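Local coordinates for chorismate mutase (Corynebacterium glutamicum, PDB 5HUB), which probably catalyses the pericyclic rearrangement of chorismate to prephenate in the shikimate pathway, as other chorismate mutases do, at residues L9-A12 with E13-K16; L24-E27 with I28-A31. One frame throughout, in Å; residues are numbered along the deposited sequence. Where two conformers were deposited one is given.

Both contacts are local and belong to helix 11-42, one at its first turn and the other further along, with centres about 22 Å apart and nearest atoms about 9 Å apart. Interaction 1 (9-12 with 13-16) lies at the surface, its centre about 29 Å from the centre of the chain; there two side chains, of Ser10 and Glu13, bond to backbone N-H groups at the helix start. Interaction 2 (24-27 with 28-31) is largely buried, its centre about 11 Å from that of the chain. Helical backbone bonds run through both; in interaction 2 an arginine-aspartate salt bridge replaces the cap, and the second subunit comes within reach of seven of the eight residues.

Interaction 1: L9-A12 with E13-K16; sequences LSDA and EIQK
Ser10 and Glu13 meet because the serine chi1 of 72° sets OG between its own backbone N and carbonyl carbon, facing the coming helical turn, while Glu13 sends CG anti to its carbonyl carbon (chi1 -69°) and runs extended back toward the N-terminus. Two reciprocal bonds follow. Glu13 N donates to Ser10 OG over 3.0 Å, and Ser10 N donates to Glu13 OE1 over 2.9 Å, in a nearly straight bond (168°) that uses the anti lone pair of the carboxylate oxygen. Glu13 thus takes part through both its backbone and its side chain. The side chains of Leu9 and Glu13 cross at about a right angle, with Leu9 CD2 3.6 Å from Glu13 OE1. Leu9 CB also packs on Ile14 CG1 at 3.9 Å, an apolar touch spanning the helix start; Leu9 also packs on Ile42 of the second subunit. Ile14 N bonds to Ser10 O at 2.9 Å, beginning the helical bonding continued by Gln15 N to Asp11 O and Lys16 N to Ala12 O. The negative carboxylate would probably interact favourably with the positive end of the helix dipole. With Ser10 as N-cap, the arrangement is a capping box at the start of helix 11-42.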
loop_
_atom_site.group_PDB
_atom_site.type_symbol
_atom_site.label_atom_id
_atom_site.label_comp_id
_atom_site.label_asym_id
_atom_site.label_seq_id
_atom_site.Cartn_x
_atom_site.Cartn_y
_atom_site.Cartn_z
ATOM N N LEU A 9 -9.094 25.953 -0.684
ATOM C CA LEU A 9 -7.686 25.936 -0.974
ATOM C C LEU A 9 -7.344 26.656 -2.256
ATOM O O LEU A 9 -8.051 26.563 -3.277
ATOM C CB LEU A 9 -7.154 24.516 -1.086
ATOM C CG LEU A 9 -7.269 23.627 0.144
ATOM C CD1 LEU A 9 -6.799 22.232 -0.241
ATOM C CD2 LEU A 9 -6.464 24.202 1.299
ATOM N N SER A 10 -6.270 27.413 -2.182
ATOM C CA SER A 10 -5.726 28.072 -3.357
ATOM C C SER A 10 -5.015 27.052 -4.246
ATOM O O SER A 10 -4.649 25.971 -3.813
ATOM C CB SER A 10 -4.735 29.126 -2.927
ATOM O OG SER A 10 -3.537 28.524 -2.443
ATOM N N ASP A 11 -4.807 27.407 -5.504
ATOM C CA ASP A 11 -4.027 26.552 -6.429
ATOM C C ASP A 11 -2.649 26.297 -5.866
ATOM O O ASP A 11 -2.132 25.171 -5.963
ATOM C CB ASP A 11 -3.895 27.142 -7.820
ATOM C CG ASP A 11 -5.201 27.221 -8.583
ATOM O OD1 ASP A 11 -6.180 26.584 -8.173
ATOM O OD2 ASP A 11 -5.201 27.959 -9.616
ATOM N N ALA A 12 -2.048 27.263 -5.202
ATOM C CA ALA A 12 -0.738 27.067 -4.583
ATOM C C ALA A 12 -0.799 26.015 -3.461
ATOM O O ALA A 12 0.137 25.208 -3.291
ATOM C CB ALA A 12 -0.254 28.371 -3.970
ATOM N N GLU A 13 -1.816 26.084 -2.616
ATOM C CA GLU A 13 -1.968 25.074 -1.528
ATOM C C GLU A 13 -2.199 23.682 -2.148
ATOM O O GLU A 13 -1.628 22.684 -1.707
ATOM C CB GLU A 13 -3.074 25.472 -0.569
ATOM C CG GLU A 13 -2.778 26.685 0.295
ATOM C CD GLU A 13 -3.987 27.118 1.093
ATOM O OE1 GLU A 13 -5.039 27.388 0.487
ATOM O OE2 GLU A 13 -3.895 27.163 2.340
ATOM N N ILE A 14 -3.017 23.612 -3.186
ATOM C CA ILE A 14 -3.249 22.300 -3.854
ATOM C C ILE A 14 -1.971 21.772 -4.458
ATOM O O ILE A 14 -1.687 20.548 -4.306
ATOM C CB ILE A 14 -4.365 22.438 -4.910
ATOM C CG1 ILE A 14 -5.693 22.752 -4.247
ATOM C CG2 ILE A 14 -4.474 21.185 -5.760
ATOM C CD1 ILE A 14 -6.745 23.315 -5.182
ATOM N N GLN A 15 -1.154 22.615 -5.052
ATOM C CA GLN A 15 0.172 22.349 -5.570
ATOM C C GLN A 15 1.032 21.612 -4.567
ATOM O O GLN A 15 1.730 20.546 -4.816
ATOM C CB GLN A 15 0.836 23.721 -5.905
ATOM C CG GLN A 15 2.238 23.518 -6.429
ATOM C CD GLN A 15 2.202 22.811 -7.747
ATOM O OE1 GLN A 15 1.318 23.119 -8.558
ATOM N NE2 GLN A 15 3.196 21.988 -8.041
ATOM N N LYS A 16 1.114 22.239 -3.416
ATOM C CA LYS A 16 1.986 21.738 -2.358
ATOM C C LYS A 16 1.487 20.376 -1.907
ATOM O O LYS A 16 2.307 19.449 -1.675
ATOM C CB LYS A 16 2.008 22.734 -1.215
ATOM C CG LYS A 16 3.062 22.511 -0.182
ATOM C CD LYS A 16 3.785 23.718 0.322
ATOM C CE LYS A 16 5.042 23.279 1.035
ATOM N NZ LYS A 16 6.158 22.837 0.159
#

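Interaction 2: L24-E27 with I28-A31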
loop_
_atom_site.group_PDB
_atom_site.type_symbol
_atom_site.label_atom_id
_atom_site.label_comp_id
_atom_site.label_asym_id
_atom_site.label_seq_id
_atom_site.Cartn_x
_atom_site.Cartn_y
_atom_site.Cartn_z
ATOM N N LEU A 24 4.689 10.789 -0.851
ATOM C CA LEU A 24 4.100 9.652 -0.101
ATOM C C LEU A 24 3.998 8.469 -0.984
ATOM O O LEU A 24 4.210 7.312 -0.443
ATOM C CB LEU A 24 2.746 10.070 0.449
ATOM C CG LEU A 24 2.810 10.994 1.634
ATOM C CD1 LEU A 24 1.521 11.746 1.901
ATOM C CD2 LEU A 24 3.155 10.189 2.875
ATOM N N ASP A 25 3.694 8.576 -2.259
ATOM C CA ASP A 25 3.640 7.368 -3.110
ATOM C C ASP A 25 5.010 6.791 -3.251
ATOM O O ASP A 25 5.161 5.539 -3.209
ATOM C CB ASP A 25 2.996 7.732 -4.454
ATOM C CG ASP A 25 1.520 7.838 -4.335
ATOM O OD1 ASP A 25 0.907 7.370 -3.352
ATOM O OD2 ASP A 25 0.921 8.427 -5.324
ATOM N N ARG A 26 6.050 7.568 -3.289
ATOM C CA ARG A 26 7.415 7.069 -3.269
ATOM C C ARG A 26 7.695 6.291 -1.970
ATOM O O ARG A 26 8.327 5.221 -2.011
ATOM C CB ARG A 26 8.398 8.243 -3.461
ATOM C CG ARG A 26 9.846 8.091 -3.033
ATOM C CD ARG A 26 10.696 7.474 -4.098
ATOM N NE ARG A 26 10.494 6.037 -4.124
ATOM C CZ ARG A 26 9.853 5.375 -5.081
ATOM N NH1 ARG A 26 9.374 6.007 -6.156
ATOM N NH2 ARG A 26 9.694 4.079 -4.960
ATOM N N GLU A 27 7.312 6.861 -0.850
ATOM C CA GLU A 27 7.535 6.154 0.404
ATOM C C GLU A 27 6.725 4.896 0.469
ATOM O O GLU A 27 7.219 3.869 1.033
ATOM C CB GLU A 27 7.181 7.040 1.545
ATOM C CG GLU A 27 8.204 8.151 1.743
ATOM C CD GLU A 27 7.921 8.983 2.966
ATOM O OE1 GLU A 27 8.627 10.011 3.126
ATOM O OE2 GLU A 27 6.965 8.698 3.742
ATOM N N ILE A 28 5.491 4.855 0.058
ATOM C CA ILE A 28 4.691 3.626 0.050
ATOM C C ILE A 28 5.335 2.624 -0.841
ATOM O O ILE A 28 5.525 1.436 -0.368
ATOM C CB ILE A 28 3.250 3.936 -0.415
ATOM C CG1 ILE A 28 2.527 4.764 0.609
ATOM C CG2 ILE A 28 2.504 2.645 -0.752
ATOM C CD1 ILE A 28 1.241 5.438 0.099
ATOM N N LEU A 29 5.740 2.955 -2.057
ATOM C CA LEU A 29 6.381 2.026 -2.950
ATOM C C LEU A 29 7.706 1.500 -2.360
ATOM O O LEU A 29 7.975 0.263 -2.437
ATOM C CB LEU A 29 6.582 2.604 -4.315
ATOM C CG LEU A 29 5.281 2.774 -5.110
ATOM C CD1 LEU A 29 5.458 3.765 -6.239
ATOM C CD2 LEU A 29 4.796 1.448 -5.654
ATOM N N ASP A 30 8.494 2.355 -1.764
ATOM C CA ASP A 30 9.766 1.939 -1.139
ATOM C C ASP A 30 9.480 0.878 -0.053
ATOM O O ASP A 30 10.221 -0.129 0.059
ATOM C CB ASP A 30 10.477 3.154 -0.489
ATOM C CG ASP A 30 11.167 4.079 -1.469
ATOM O OD1 ASP A 30 11.335 3.683 -2.621
ATOM O OD2 ASP A 30 11.595 5.193 -1.052
ATOM N N ALA A 31 8.549 1.140 0.814
ATOM C CA ALA A 31 8.234 0.221 1.918
ATOM C C ALA A 31 7.624 -1.039 1.357
ATOM O O ALA A 31 7.939 -2.151 1.942
ATOM C CB ALA A 31 7.325 0.892 2.909
#
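The guanidinium of Arg26 turns one edge to the carboxylate of Asp30, whose OD1 lies close to the guanidinium plane, while Leu29 CB approaches it obliquely, 3.5 Å from Arg26 NH2. The two flat groups are inclined by 45°. Arg26 grips side-on: NE and NH2 each donate to Asp30 OD1 over 2.9 Å, and both reach that one oxygen from the same face, well above the carboxylate plane. The N-H angle of 148° at NE, with a similar bend at NH2, goes with sharing a single acceptor. Bends at chi2 and chi3 carry the arginine forward along its own helix, bringing its end one turn on to Asp30. Beside this salt bridge the backbone keeps regular helical bonds, from Ile28 N to Leu24 O at 2.8 Å through to Ala31 N to Glu27 O. Ile28 stands alongside Asp25, pointing the same way, with its CG1 3.2 Å from Leu24 O; Leu29 CG lies 3.4 Å from Asp25 O. Two of the charged side chains also tie the helix to the second subunit by salt bridges: Arg26 NH1 with Glu69 and Asp25 with Arg35, both of that subunit. Ile28 and Ala31 pack on Ala31 and Ile28 of the second subunit, so helix 11-42 lies against its counterpart here, while Leu29 rests on Phe66 of the partner's helix 49-70.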